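Local coordinates for protein geranyltranstransferase (Enterococcus faecalis, PDB 3P8L) that probably catalyses the magnesium-dependent condensation of isopentenyl diphosphate with geranyl diphosphate to give farnesyl diphosphate and diphosphate, at residues K39-Y44 with K110-A115; L56-T61 with Y74-S79; L189-L194 with L210-A215. All coordinates share one frame; numbering follows the deposited sequence.

Interaction 1 (K39-Y44 with K110-A115); sequences KEAMLY and KVFGEA
The phenyl ring of F112 reaches across to helix 36-47 and is met there by A41 over one face and by Y44 at its edge. A41 CB sits 3.9 Å from the centroid of the F112 ring and 14° off the ring normal, a CH-pi contact. The small alanine lets the ring come down almost to the backbone, with A41 CA 3.6 Å from F112 CE2. The opposite face of the phenyl ring is covered from within its own segment by V111 CG1, so the flat group is sandwiched between two aliphatic carbons. Y44 approaches differently. Its CB lies near the F112 plane, 3.6 Å from F112 CE2, and the F112 edge is directed at the Y44 face in an offset edge-to-face (T-shaped) pair, with centroids 5.8 Å apart and planes at 73°. With CG anti to the backbone N (chi1 173°), the tyrosine ring extends past F112 as far as V111, whose CG2 touches Y44 CZ at 3.7 Å. In the predominantly alpha-helical fold of the FPP/GGPP synthase family, this surface contact joins an early helix to the end of the short helix 108-112, just before the long helix 114-133. G113 makes that break possible: it turns the chain with positive phi, which glycine takes readily because it has no CB to meet the carbonyl O of F112, and it also occupies the N-cap position of the next helix. The tyrosine hydroxyl is hydrogen-bonded to P106 O in the strand 105-106, which ties the polar end of Y44 down while the rest of its ring serves the apolar cluster. F112 O receives a hydrogen bond from R37, a second link between helix 36-47 and the end of helix 108-112.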
ATOM      1  N   LYS A  39       1.409  -2.429 -16.065  1.00 35.76           N
ATOM      2  CA  LYS A  39       0.383  -3.470 -16.154  1.00 32.51           C
ATOM      3  C   LYS A  39       0.952  -4.851 -16.516  1.00 34.68           C
ATOM      4  O   LYS A  39       0.713  -5.838 -15.826  1.00 34.41           O
ATOM      5  CB  LYS A  39      -0.677  -3.049 -17.168  1.00 33.68           C
ATOM      6  CG  LYS A  39      -1.807  -4.051 -17.374  1.00 38.32           C
ATOM      7  CD  LYS A  39      -2.639  -3.718 -18.622  1.00 38.58           C
ATOM      8  CE  LYS A  39      -3.369  -2.376 -18.461  1.00 38.31           C
ATOM      9  NZ  LYS A  39      -4.216  -2.059 -19.652  1.00 41.29           N
ATOM     10  N   GLU A  40       1.756  -4.911 -17.571  1.00 33.37           N
ATOM     11  CA  GLU A  40       2.350  -6.190 -18.000  1.00 37.62           C
ATOM     12  C   GLU A  40       3.325  -6.783 -16.998  1.00 31.83           C
ATOM     13  O   GLU A  40       3.410  -7.996 -16.836  1.00 33.54           O
ATOM     14  CB  GLU A  40       3.067  -6.022 -19.340  1.00 35.40           C
ATOM     15  CG  GLU A  40       2.125  -6.042 -20.511  1.00 44.70           C
ATOM     16  CD  GLU A  40       2.811  -5.592 -21.785  1.00 54.85           C
ATOM     17  OE1 GLU A  40       3.955  -6.042 -22.006  1.00 55.81           O
ATOM     18  OE2 GLU A  40       2.228  -4.780 -22.541  1.00 51.54           O
ATOM     19  N   ALA A  41       4.051  -5.918 -16.317  1.00 33.58           N
ATOM     20  CA  ALA A  41       5.017  -6.384 -15.342  1.00 34.77           C
ATOM     21  C   ALA A  41       4.315  -6.959 -14.102  1.00 29.56           C
ATOM     22  O   ALA A  41       4.714  -8.016 -13.580  1.00 28.72           O
ATOM     23  CB  ALA A  41       5.959  -5.265 -14.983  1.00 29.07           C
ATOM     24  N   MET A  42       3.234  -6.304 -13.683  1.00 33.87           N
ATOM     25  CA  MET A  42       2.410  -6.818 -12.581  1.00 37.59           C
ATOM     26  C   MET A  42       1.749  -8.136 -12.981  1.00 37.36           C
ATOM     27  O   MET A  42       1.774  -9.098 -12.217  1.00 38.60           O
ATOM     28  CB  MET A  42       1.378  -5.760 -12.119  1.00 35.20           C
ATOM     29  CG  MET A  42       2.025  -4.546 -11.432  1.00 35.39           C
ATOM     30  SD  MET A  42       1.012  -3.179 -10.771  1.00 23.62           S
ATOM     31  CE  MET A  42       0.188  -2.726 -12.275  1.00 27.98           C
ATOM     32  N   LEU A  43       1.163  -8.183 -14.180  1.00 38.36           N
ATOM     33  CA  LEU A  43       0.531  -9.413 -14.672  1.00 34.27           C
ATOM     34  C   LEU A  43       1.555 -10.536 -14.825  1.00 36.33           C
ATOM     35  O   LEU A  43       1.241 -11.695 -14.602  1.00 34.08           O
ATOM     36  CB  LEU A  43      -0.188  -9.187 -16.006  1.00 36.89           C
ATOM     37  CG  LEU A  43      -1.491  -8.386 -16.081  1.00 38.76           C
ATOM     38  CD1 LEU A  43      -1.939  -8.188 -17.544  1.00 33.18           C
ATOM     39  CD2 LEU A  43      -2.612  -9.063 -15.286  1.00 35.37           C
ATOM     40  N   TYR A  44       2.790 -10.203 -15.204  1.00 32.55           N
ATOM     41  CA  TYR A  44       3.814 -11.236 -15.298  1.00 31.71           C
ATOM     42  C   TYR A  44       3.953 -11.996 -13.975  1.00 28.07           C
ATOM     43  O   TYR A  44       3.897 -13.236 -13.952  1.00 30.44           O
ATOM     44  CB  TYR A  44       5.172 -10.657 -15.712  1.00 33.03           C
ATOM     45  CG  TYR A  44       6.278 -11.690 -15.648  1.00 32.25           C
ATOM     46  CD1 TYR A  44       6.420 -12.639 -16.662  1.00 40.98           C
ATOM     47  CD2 TYR A  44       7.192 -11.698 -14.603  1.00 32.18           C
ATOM     48  CE1 TYR A  44       7.440 -13.595 -16.626  1.00 32.02           C
ATOM     49  CE2 TYR A  44       8.209 -12.666 -14.533  1.00 29.85           C
ATOM     50  CZ  TYR A  44       8.315 -13.615 -15.562  1.00 36.04           C
ATOM     51  OH  TYR A  44       9.306 -14.570 -15.545  1.00 42.74           O
ATOM     52  N   LYS A 110      14.552  -9.357 -13.487  1.00 38.88           N
ATOM     53  CA  LYS A 110      15.308 -10.004 -14.573  1.00 43.07           C
ATOM     54  C   LYS A 110      14.590  -9.853 -15.886  1.00 45.29           C
ATOM     55  O   LYS A 110      15.217  -9.775 -16.949  1.00 43.26           O
ATOM     56  CB  LYS A 110      15.544 -11.495 -14.286  1.00 40.52           C
ATOM     57  CG  LYS A 110      16.510 -11.755 -13.132  1.00 37.51           C
ATOM     58  CD  LYS A 110      17.760 -10.895 -13.223  1.00 51.33           C
ATOM     59  CE  LYS A 110      18.816 -11.538 -14.111  1.00 57.74           C
ATOM     60  NZ  LYS A 110      20.080 -10.770 -14.007  1.00 60.31           N
ATOM     61  N   VAL A 111      13.263  -9.788 -15.829  1.00 41.17           N
ATOM     62  CA  VAL A 111      12.534  -9.552 -17.053  1.00 37.27           C
ATOM     63  C   VAL A 111      12.507  -8.071 -17.447  1.00 43.43           C
ATOM     64  O   VAL A 111      12.846  -7.739 -18.592  1.00 38.82           O
ATOM     65  CB  VAL A 111      11.131 -10.203 -17.034  1.00 31.59           C
ATOM     66  CG1 VAL A 111      10.417 -10.004 -18.336  1.00 34.88           C
ATOM     67  CG2 VAL A 111      11.247 -11.672 -16.743  1.00 37.48           C
ATOM     68  N   PHE A 112      12.144  -7.192 -16.506  1.00 37.20           N
ATOM     69  CA  PHE A 112      11.733  -5.828 -16.844  1.00 36.78           C
ATOM     70  C   PHE A 112      12.693  -4.740 -16.382  1.00 33.07           C
ATOM     71  O   PHE A 112      12.482  -3.558 -16.670  1.00 38.06           O
ATOM     72  CB  PHE A 112      10.330  -5.541 -16.280  1.00 39.28           C
ATOM     73  CG  PHE A 112       9.242  -6.396 -16.878  1.00 34.91           C
ATOM     74  CD1 PHE A 112       8.712  -6.099 -18.130  1.00 36.19           C
ATOM     75  CD2 PHE A 112       8.757  -7.500 -16.185  1.00 39.05           C
ATOM     76  CE1 PHE A 112       7.696  -6.895 -18.703  1.00 33.31           C
ATOM     77  CE2 PHE A 112       7.762  -8.311 -16.732  1.00 34.93           C
ATOM     78  CZ  PHE A 112       7.212  -8.001 -18.003  1.00 33.79           C
ATOM     79  N   GLY A 113      13.742  -5.148 -15.670  1.00 33.03           N
ATOM     80  CA  GLY A 113      14.669  -4.239 -15.037  1.00 34.66           C
ATOM     81  C   GLY A 113      14.177  -3.903 -13.636  1.00 44.07           C
ATOM     82  O   GLY A 113      12.986  -4.087 -13.313  1.00 31.05           O
ATOM     83  N   GLU A 114      15.086  -3.386 -12.816  1.00 31.84           N
ATOM     84  CA  GLU A 114      14.812  -3.123 -11.404  1.00 41.17           C
ATOM     85  C   GLU A 114      13.814  -2.002 -11.140  1.00 42.90           C
ATOM     86  O   GLU A 114      12.972  -2.136 -10.247  1.00 35.30           O
ATOM     87  CB  GLU A 114      16.099  -2.882 -10.618  1.00 39.04           C
ATOM     88  CG  GLU A 114      16.865  -4.143 -10.334  1.00 39.81           C
ATOM     89  CD  GLU A 114      18.247  -3.858  -9.763  1.00 56.73           C
ATOM     90  OE1 GLU A 114      18.353  -3.142  -8.748  1.00 55.23           O
ATOM     91  OE2 GLU A 114      19.224  -4.366 -10.331  1.00 53.85           O
ATOM     92  N   ALA A 115      13.881  -0.933 -11.928  1.00 36.53           N
ATOM     93  CA  ALA A 115      12.949   0.191 -11.756  1.00 39.21           C
ATOM     94  C   ALA A 115      11.496  -0.237 -11.967  1.00 39.54           C
ATOM     95  O   ALA A 115      10.633   0.116 -11.163  1.00 38.03           O
ATOM     96  CB  ALA A 115      13.295   1.344 -12.677  1.00 34.96           C
TER

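Interaction 2 (L56-T61 with Y74-S79); sequences LLVLTT and YQVAAS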
ATOM      1  N   LEU A  56      -6.356 -19.058  -0.636  1.00 32.81           N
ATOM      2  CA  LEU A  56      -6.897 -20.377  -0.326  1.00 36.79           C
ATOM      3  C   LEU A  56      -7.362 -20.458   1.124  1.00 41.97           C
ATOM      4  O   LEU A  56      -8.467 -20.925   1.381  1.00 39.52           O
ATOM      5  CB  LEU A  56      -5.936 -21.529  -0.682  1.00 33.39           C
ATOM      6  CG  LEU A  56      -6.518 -22.950  -0.552  1.00 38.85           C
ATOM      7  CD1 LEU A  56      -7.798 -23.058  -1.399  1.00 39.64           C
ATOM      8  CD2 LEU A  56      -5.529 -24.067  -0.910  1.00 37.35           C
ATOM      9  N   LEU A  57      -6.562 -19.934   2.053  1.00 42.37           N
ATOM     10  CA  LEU A  57      -6.961 -19.868   3.473  1.00 40.33           C
ATOM     11  C   LEU A  57      -8.225 -19.045   3.725  1.00 36.52           C
ATOM     12  O   LEU A  57      -9.118 -19.504   4.445  1.00 35.27           O
ATOM     13  CB  LEU A  57      -5.809 -19.356   4.335  1.00 36.96           C
ATOM     14  CG  LEU A  57      -4.694 -20.365   4.610  1.00 39.78           C
ATOM     15  CD1 LEU A  57      -3.494 -19.620   5.183  1.00 40.77           C
ATOM     16  CD2 LEU A  57      -5.165 -21.474   5.555  1.00 43.14           C
ATOM     17  N   VAL A  58      -8.308 -17.856   3.112  1.00 33.52           N
ATOM     18  CA  VAL A  58      -9.498 -17.007   3.200  1.00 41.27           C
ATOM     19  C   VAL A  58     -10.756 -17.805   2.831  1.00 39.77           C
ATOM     20  O   VAL A  58     -11.703 -17.871   3.614  1.00 43.50           O
ATOM     21  CB  VAL A  58      -9.417 -15.744   2.297  1.00 41.43           C
ATOM     22  CG1 VAL A  58     -10.712 -14.945   2.368  1.00 37.69           C
ATOM     23  CG2 VAL A  58      -8.259 -14.835   2.701  1.00 37.66           C
ATOM     24  N   LEU A  59     -10.727 -18.416   1.654  1.00 39.54           N
ATOM     25  CA  LEU A  59     -11.879 -19.110   1.083  1.00 44.08           C
ATOM     26  C   LEU A  59     -12.226 -20.417   1.810  1.00 45.09           C
ATOM     27  O   LEU A  59     -13.409 -20.740   2.003  1.00 41.35           O
ATOM     28  CB  LEU A  59     -11.663 -19.356  -0.408  1.00 39.58           C
ATOM     29  CG  LEU A  59     -11.512 -18.074  -1.245  1.00 43.51           C
ATOM     30  CD1 LEU A  59     -11.427 -18.448  -2.684  1.00 39.73           C
ATOM     31  CD2 LEU A  59     -12.650 -17.056  -1.038  1.00 42.80           C
ATOM     32  N   THR A  60     -11.197 -21.131   2.254  1.00 37.74           N
ATOM     33  CA  THR A  60     -11.393 -22.354   3.005  1.00 36.95           C
ATOM     34  C   THR A  60     -12.083 -22.043   4.335  1.00 39.14           C
ATOM     35  O   THR A  60     -12.945 -22.806   4.786  1.00 42.49           O
ATOM     36  CB  THR A  60     -10.061 -23.105   3.186  1.00 39.96           C
ATOM     37  OG1 THR A  60      -9.480 -23.339   1.889  1.00 37.57           O
ATOM     38  CG2 THR A  60     -10.267 -24.450   3.869  1.00 40.33           C
ATOM     39  N   THR A  61     -11.730 -20.906   4.933  1.00 41.17           N
ATOM     40  CA  THR A  61     -12.269 -20.499   6.232  1.00 42.93           C
ATOM     41  C   THR A  61     -13.756 -20.163   6.077  1.00 45.24           C
ATOM     42  O   THR A  61     -14.567 -20.572   6.903  1.00 45.36           O
ATOM     43  CB  THR A  61     -11.437 -19.344   6.854  1.00 39.44           C
ATOM     44  OG1 THR A  61     -10.103 -19.816   7.068  1.00 43.07           O
ATOM     45  CG2 THR A  61     -12.005 -18.880   8.184  1.00 41.06           C
ATOM     46  N   TYR A  74     -13.974 -13.353  -2.869  1.00 33.02           N
ATOM     47  CA  TYR A  74     -12.945 -13.421  -3.900  1.00 38.99           C
ATOM     48  C   TYR A  74     -12.136 -12.141  -3.984  1.00 37.51           C
ATOM     49  O   TYR A  74     -10.934 -12.203  -4.228  1.00 41.34           O
ATOM     50  CB  TYR A  74     -13.526 -13.759  -5.275  1.00 34.58           C
ATOM     51  CG  TYR A  74     -14.224 -15.107  -5.320  1.00 43.58           C
ATOM     52  CD1 TYR A  74     -13.498 -16.289  -5.217  1.00 41.40           C
ATOM     53  CD2 TYR A  74     -15.618 -15.192  -5.461  1.00 49.00           C
ATOM     54  CE1 TYR A  74     -14.134 -17.536  -5.247  1.00 43.62           C
ATOM     55  CE2 TYR A  74     -16.270 -16.431  -5.486  1.00 40.13           C
ATOM     56  CZ  TYR A  74     -15.517 -17.591  -5.375  1.00 49.75           C
ATOM     57  OH  TYR A  74     -16.130 -18.805  -5.421  1.00 46.87           O
ATOM     58  N   GLN A  75     -12.799 -11.000  -3.782  1.00 37.65           N
ATOM     59  CA  GLN A  75     -12.149  -9.700  -3.749  1.00 37.86           C
ATOM     60  C   GLN A  75     -11.154  -9.575  -2.603  1.00 38.10           C
ATOM     61  O   GLN A  75     -10.025  -9.117  -2.828  1.00 37.60           O
ATOM     62  CB  GLN A  75     -13.176  -8.560  -3.745  1.00 33.24           C
ATOM     63  CG  GLN A  75     -13.871  -8.433  -5.101  1.00 36.00           C
ATOM     64  CD  GLN A  75     -15.004  -7.434  -5.110  1.00 37.55           C
ATOM     65  OE1 GLN A  75     -15.729  -7.297  -4.130  1.00 37.70           O
ATOM     66  NE2 GLN A  75     -15.157  -6.727  -6.220  1.00 37.28           N
ATOM     67  N   VAL A  76     -11.561  -9.988  -1.395  1.00 33.50           N
ATOM     68  CA  VAL A  76     -10.669 -10.016  -0.232  1.00 34.78           C
ATOM     69  C   VAL A  76      -9.486 -10.966  -0.456  1.00 37.47           C
ATOM     70  O   VAL A  76      -8.349 -10.626  -0.119  1.00 38.03           O
ATOM     71  CB  VAL A  76     -11.421 -10.365   1.091  1.00 34.65           C
ATOM     72  CG1 VAL A  76     -10.458 -10.552   2.282  1.00 29.60           C
ATOM     73  CG2 VAL A  76     -12.416  -9.252   1.453  1.00 36.21           C
ATOM     74  N   ALA A  77      -9.768 -12.152  -1.015  1.00 36.39           N
ATOM     75  CA  ALA A  77      -8.749 -13.147  -1.304  1.00 34.40           C
ATOM     76  C   ALA A  77      -7.718 -12.579  -2.305  1.00 31.63           C
ATOM     77  O   ALA A  77      -6.529 -12.755  -2.119  1.00 29.51           O
ATOM     78  CB  ALA A  77      -9.369 -14.463  -1.831  1.00 29.56           C
ATOM     79  N   ALA A  78      -8.209 -11.858  -3.309  1.00 31.43           N
ATOM     80  CA  ALA A  78      -7.395 -11.259  -4.355  1.00 35.79           C
ATOM     81  C   ALA A  78      -6.493 -10.128  -3.839  1.00 33.74           C
ATOM     82  O   ALA A  78      -5.304 -10.069  -4.195  1.00 32.34           O
ATOM     83  CB  ALA A  78      -8.302 -10.788  -5.498  1.00 29.49           C
ATOM     84  N   SER A  79      -7.058  -9.268  -2.987  1.00 31.25           N
ATOM     85  CA  SER A  79      -6.313  -8.189  -2.333  0.50 34.10           C
ATOM     86  C   SER A  79      -5.137  -8.741  -1.518  1.00 35.63           C
ATOM     87  O   SER A  79      -4.004  -8.247  -1.625  1.00 35.46           O
ATOM     88  CB  SER A  79      -7.237  -7.363  -1.434  0.50 32.12           C
ATOM     89  OG  SER A  79      -8.098  -6.546  -2.205  0.50 35.15           O
TER
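V58 and A77 face each other where two helical segments, 56-61 and 74-79, run nearly antiparallel at 154°, with axes 9.0 Å apart at closest approach. Their CA atoms are 6.0 Å apart, and short side chains suit this closest pair: the methyl of A77 and the compact, branched V58 meet with V58 CB 4.3 Å from A77 CB. L59, one residue on, bridges the remaining width. Its CG passes A77 CB at 4.2 Å, and with CG beside the backbone N (chi1 -62°) its CD1 ends against the tyrosine ring, 3.8 Å from Y74 CE1; the two side chains cross at about a right angle. Y74 starts out pointing away from helix 53-64, yet its ring comes back to meet the end of L59, and its hydroxyl is hydrogen-bonded to H17. V76 adds a looser touch on V58.

T60 and T61 take no part in the packing, and each hydroxyl donates back to a carbonyl one turn earlier: T60 OG1 to L56 O at 2.7 Å, from above the carbonyl plane, and T61 OG1 to L57 O at 2.8 Å. Threonine thus buries its polar group within the helix. Consecutive and nearly antiparallel, helices 53-64 and 71-92 form an alpha-alpha hairpin; helix 13-31 lies on L59 and Y74, helix 175-200 on V58, and helix 114-133 on V76.

Interaction 3 (L189-L194 with L210-A215); sequences LIEFAL and LLTQFA
L211 and L194 meet at the start of this contact, with L211 CD2 3.9 Å from L194 CD1. The carbonyl of L211 takes part as well, since L194 CB rests 3.5 Å from L211 O. T212 follows, partly exposed. In the conformer considered, the aliphatic part of E191 passes the T212 carbonyl, while T212 OG1 is hydrogen-bonded to I208 O within its own helix. F214, with its ring turned opposite the backbone N about the CA-CB bond (chi1 177°), carries that ring to the flank of L194, and F214 CD2 comes within 3.6 Å of L194 CD1; beyond, the ring also touches helix 259-283. A215 closes the walk. Its methyl fits against the backbone of the other helix, CB 3.5 Å from E191 CA, and is bordered by L194 CG at 3.7 Å and by I190 CG2. Alanine suits this point because the CA atoms of E191 and A215 are only 5.0 Å apart.

The segments belong to consecutive helices, 175-200 and 205-230, which run roughly antiparallel, the segment axes at 144° and 8.1 Å apart at closest approach, within the alpha-helical core of the fold. No hydrogen bond crosses between the segments, so their union rests on van der Waals packing of leucine, isoleucine, alanine and phenylalanine carbons, with backbone atoms of E191 and L211 taking part, and its closeness depends on the small A215 methyl.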
ATOM      1  N   LEU A 189       0.284 -12.162   7.676  1.00 39.10           N
ATOM      2  CA  LEU A 189      -0.658 -12.273   6.542  1.00 42.83           C
ATOM      3  C   LEU A 189      -1.502 -13.555   6.629  1.00 36.24           C
ATOM      4  O   LEU A 189      -2.626 -13.587   6.144  1.00 36.50           O
ATOM      5  CB  LEU A 189       0.070 -12.250   5.175  1.00 39.42           C
ATOM      6  CG  LEU A 189       0.785 -11.015   4.607  1.00 40.76           C
ATOM      7  CD1 LEU A 189       1.198 -11.278   3.148  1.00 44.71           C
ATOM      8  CD2 LEU A 189      -0.078  -9.759   4.684  1.00 35.65           C
ATOM      9  N   ILE A 190      -0.920 -14.607   7.192  1.00 34.70           N
ATOM     10  CA  ILE A 190      -1.633 -15.877   7.448  1.00 39.14           C
ATOM     11  C   ILE A 190      -2.734 -15.588   8.464  1.00 42.35           C
ATOM     12  O   ILE A 190      -3.882 -16.012   8.264  1.00 38.20           O
ATOM     13  CB  ILE A 190      -0.695 -17.014   7.947  1.00 40.62           C
ATOM     14  CG1 ILE A 190       0.420 -17.307   6.929  1.00 42.06           C
ATOM     15  CG2 ILE A 190      -1.484 -18.317   8.258  1.00 39.38           C
ATOM     16  CD1 ILE A 190      -0.051 -17.694   5.563  1.00 47.77           C
ATOM     17  N   GLU A 191      -2.378 -14.836   9.518  1.00 40.33           N
ATOM     18  CA  GLU A 191      -3.355 -14.422  10.524  0.50 43.68           C
ATOM     19  C   GLU A 191      -4.461 -13.576   9.906  1.00 46.62           C
ATOM     20  O   GLU A 191      -5.651 -13.822  10.174  1.00 41.29           O
ATOM     21  CB  GLU A 191      -2.680 -13.735  11.721  0.50 44.38           C
ATOM     22  CG  GLU A 191      -2.082 -14.725  12.723  0.50 48.47           C
ATOM     23  CD  GLU A 191      -0.966 -14.128  13.562  0.50 48.55           C
ATOM     24  OE1 GLU A 191      -0.653 -12.936  13.365  0.50 57.07           O
ATOM     25  OE2 GLU A 191      -0.398 -14.850  14.410  0.50 41.12           O
ATOM     26  N   PHE A 192      -4.085 -12.618   9.045  1.00 40.90           N
ATOM     27  CA  PHE A 192      -5.092 -11.853   8.315  1.00 36.85           C
ATOM     28  C   PHE A 192      -6.033 -12.771   7.535  1.00 36.25           C
ATOM     29  O   PHE A 192      -7.241 -12.533   7.521  1.00 40.48           O
ATOM     30  CB  PHE A 192      -4.490 -10.815   7.342  1.00 34.16           C
ATOM     31  CG  PHE A 192      -5.539 -10.111   6.522  1.00 35.84           C
ATOM     32  CD1 PHE A 192      -6.219  -9.019   7.050  1.00 29.92           C
ATOM     33  CD2 PHE A 192      -5.902 -10.581   5.252  1.00 28.43           C
ATOM     34  CE1 PHE A 192      -7.198  -8.376   6.308  1.00 32.80           C
ATOM     35  CE2 PHE A 192      -6.898  -9.963   4.524  1.00 36.20           C
ATOM     36  CZ  PHE A 192      -7.549  -8.848   5.057  1.00 33.62           C
ATOM     37  N   ALA A 193      -5.502 -13.791   6.857  1.00 33.16           N
ATOM     38  CA  ALA A 193      -6.369 -14.637   6.027  1.00 33.28           C
ATOM     39  C   ALA A 193      -7.491 -15.285   6.867  1.00 30.67           C
ATOM     40  O   ALA A 193      -8.651 -15.305   6.453  1.00 38.69           O
ATOM     41  CB  ALA A 193      -5.574 -15.704   5.307  1.00 32.57           C
ATOM     42  N   LEU A 194      -7.126 -15.795   8.038  1.00 34.17           N
ATOM     43  CA  LEU A 194      -8.089 -16.435   8.964  1.00 41.42           C
ATOM     44  C   LEU A 194      -9.100 -15.458   9.584  1.00 40.69           C
ATOM     45  O   LEU A 194     -10.317 -15.738   9.604  1.00 45.12           O
ATOM     46  CB  LEU A 194      -7.348 -17.237  10.044  1.00 42.83           C
ATOM     47  CG  LEU A 194      -7.005 -18.712   9.757  1.00 52.85           C
ATOM     48  CD1 LEU A 194      -8.254 -19.565   9.756  1.00 47.27           C
ATOM     49  CD2 LEU A 194      -6.197 -18.921   8.462  1.00 46.06           C
ATOM     50  N   LEU A 210     -10.123 -17.282  18.051  1.00 48.44           N
ATOM     51  CA  LEU A 210      -9.706 -18.677  17.885  1.00 49.47           C
ATOM     52  C   LEU A 210      -9.130 -18.967  16.477  1.00 46.64           C
ATOM     53  O   LEU A 210      -8.140 -19.684  16.338  1.00 45.42           O
ATOM     54  CB  LEU A 210     -10.879 -19.616  18.181  1.00 49.31           C
ATOM     55  CG  LEU A 210     -11.293 -19.798  19.654  1.00 60.26           C
ATOM     56  CD1 LEU A 210     -12.431 -20.814  19.770  1.00 57.06           C
ATOM     57  CD2 LEU A 210     -10.106 -20.230  20.524  1.00 55.59           C
ATOM     58  N   LEU A 211      -9.754 -18.397  15.447  1.00 46.29           N
ATOM     59  CA  LEU A 211      -9.252 -18.501  14.066  1.00 46.88           C
ATOM     60  C   LEU A 211      -7.832 -17.940  13.949  1.00 41.00           C
ATOM     61  O   LEU A 211      -6.988 -18.504  13.261  1.00 47.31           O
ATOM     62  CB  LEU A 211     -10.194 -17.766  13.116  1.00 42.20           C
ATOM     63  CG  LEU A 211     -11.539 -18.442  12.897  1.00 43.43           C
ATOM     64  CD1 LEU A 211     -12.496 -17.497  12.186  1.00 45.62           C
ATOM     65  CD2 LEU A 211     -11.371 -19.740  12.143  1.00 38.55           C
ATOM     66  N   THR A 212      -7.579 -16.855  14.676  1.00 45.43           N
ATOM     67  CA  THR A 212      -6.259 -16.241  14.786  1.00 44.90           C
ATOM     68  C   THR A 212      -5.202 -17.174  15.371  1.00 49.36           C
ATOM     69  O   THR A 212      -4.063 -17.231  14.887  1.00 51.97           O
ATOM     70  CB  THR A 212      -6.368 -14.983  15.643  1.00 49.14           C
ATOM     71  OG1 THR A 212      -7.280 -14.087  15.012  1.00 44.12           O
ATOM     72  CG2 THR A 212      -5.005 -14.307  15.851  1.00 43.65           C
ATOM     73  N   GLN A 213      -5.587 -17.912  16.404  1.00 50.26           N
ATOM     74  CA  GLN A 213      -4.701 -18.874  17.039  1.00 47.42           C
ATOM     75  C   GLN A 213      -4.407 -20.013  16.090  1.00 39.09           C
ATOM     76  O   GLN A 213      -3.258 -20.482  15.999  1.00 38.58           O
ATOM     77  CB  GLN A 213      -5.327 -19.421  18.331  1.00 53.23           C
ATOM     78  CG  GLN A 213      -5.280 -18.466  19.520  1.00 63.23           C
ATOM     79  CD  GLN A 213      -5.961 -19.044  20.760  1.00 71.42           C
ATOM     80  OE1 GLN A 213      -5.603 -20.123  21.237  1.00 68.38           O
ATOM     81  NE2 GLN A 213      -6.946 -18.324  21.281  1.00 66.66           N
ATOM     82  N   PHE A 214      -5.445 -20.475  15.395  1.00 37.80           N
ATOM     83  CA  PHE A 214      -5.258 -21.472  14.340  1.00 42.93           C
ATOM     84  C   PHE A 214      -4.219 -21.014  13.308  1.00 39.63           C
ATOM     85  O   PHE A 214      -3.323 -21.777  12.954  1.00 45.54           O
ATOM     86  CB  PHE A 214      -6.577 -21.779  13.623  1.00 44.55           C
ATOM     87  CG  PHE A 214      -6.421 -22.736  12.479  1.00 47.10           C
ATOM     88  CD1 PHE A 214      -6.410 -24.107  12.703  1.00 48.83           C
ATOM     89  CD2 PHE A 214      -6.269 -22.269  11.173  1.00 41.32           C
ATOM     90  CE1 PHE A 214      -6.263 -25.004  11.637  1.00 52.92           C
ATOM     91  CE2 PHE A 214      -6.111 -23.148  10.110  1.00 41.90           C
ATOM     92  CZ  PHE A 214      -6.121 -24.529  10.341  1.00 47.09           C
ATOM     93  N   ALA A 215      -4.362 -19.776  12.831  1.00 43.98           N
ATOM     94  CA  ALA A 215      -3.432 -19.202  11.836  1.00 39.81           C
ATOM     95  C   ALA A 215      -2.008 -19.172  12.343  1.00 40.91           C
ATOM     96  O   ALA A 215      -1.078 -19.555  11.623  1.00 41.00           O
ATOM     97  CB  ALA A 215      -3.867 -17.803  11.459  1.00 34.87           C
TER

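In the fold
Interactions 2 and 3 are neighbours in the core, their centres about 12 Å apart: L57 packs on A193 and I190, and T61 OG1 comes within 3.3 Å of L194 CD1, so two helix hairpins share one interior. Interaction 1 lies at the surface, its centre about 25 Å from that of interaction 2 and 31 Å from that of interaction 3. In sequence, interaction 2 is nested inside the loop closed by interaction 1, and interaction 3 follows. Helix 71-92 ends in the start, and helix 205-230 in the whole, of an aspartate-rich motif that probably binds magnesium and diphosphate, as in relatives; interactions 2 and 3 each pack a helix probably leading into the active site.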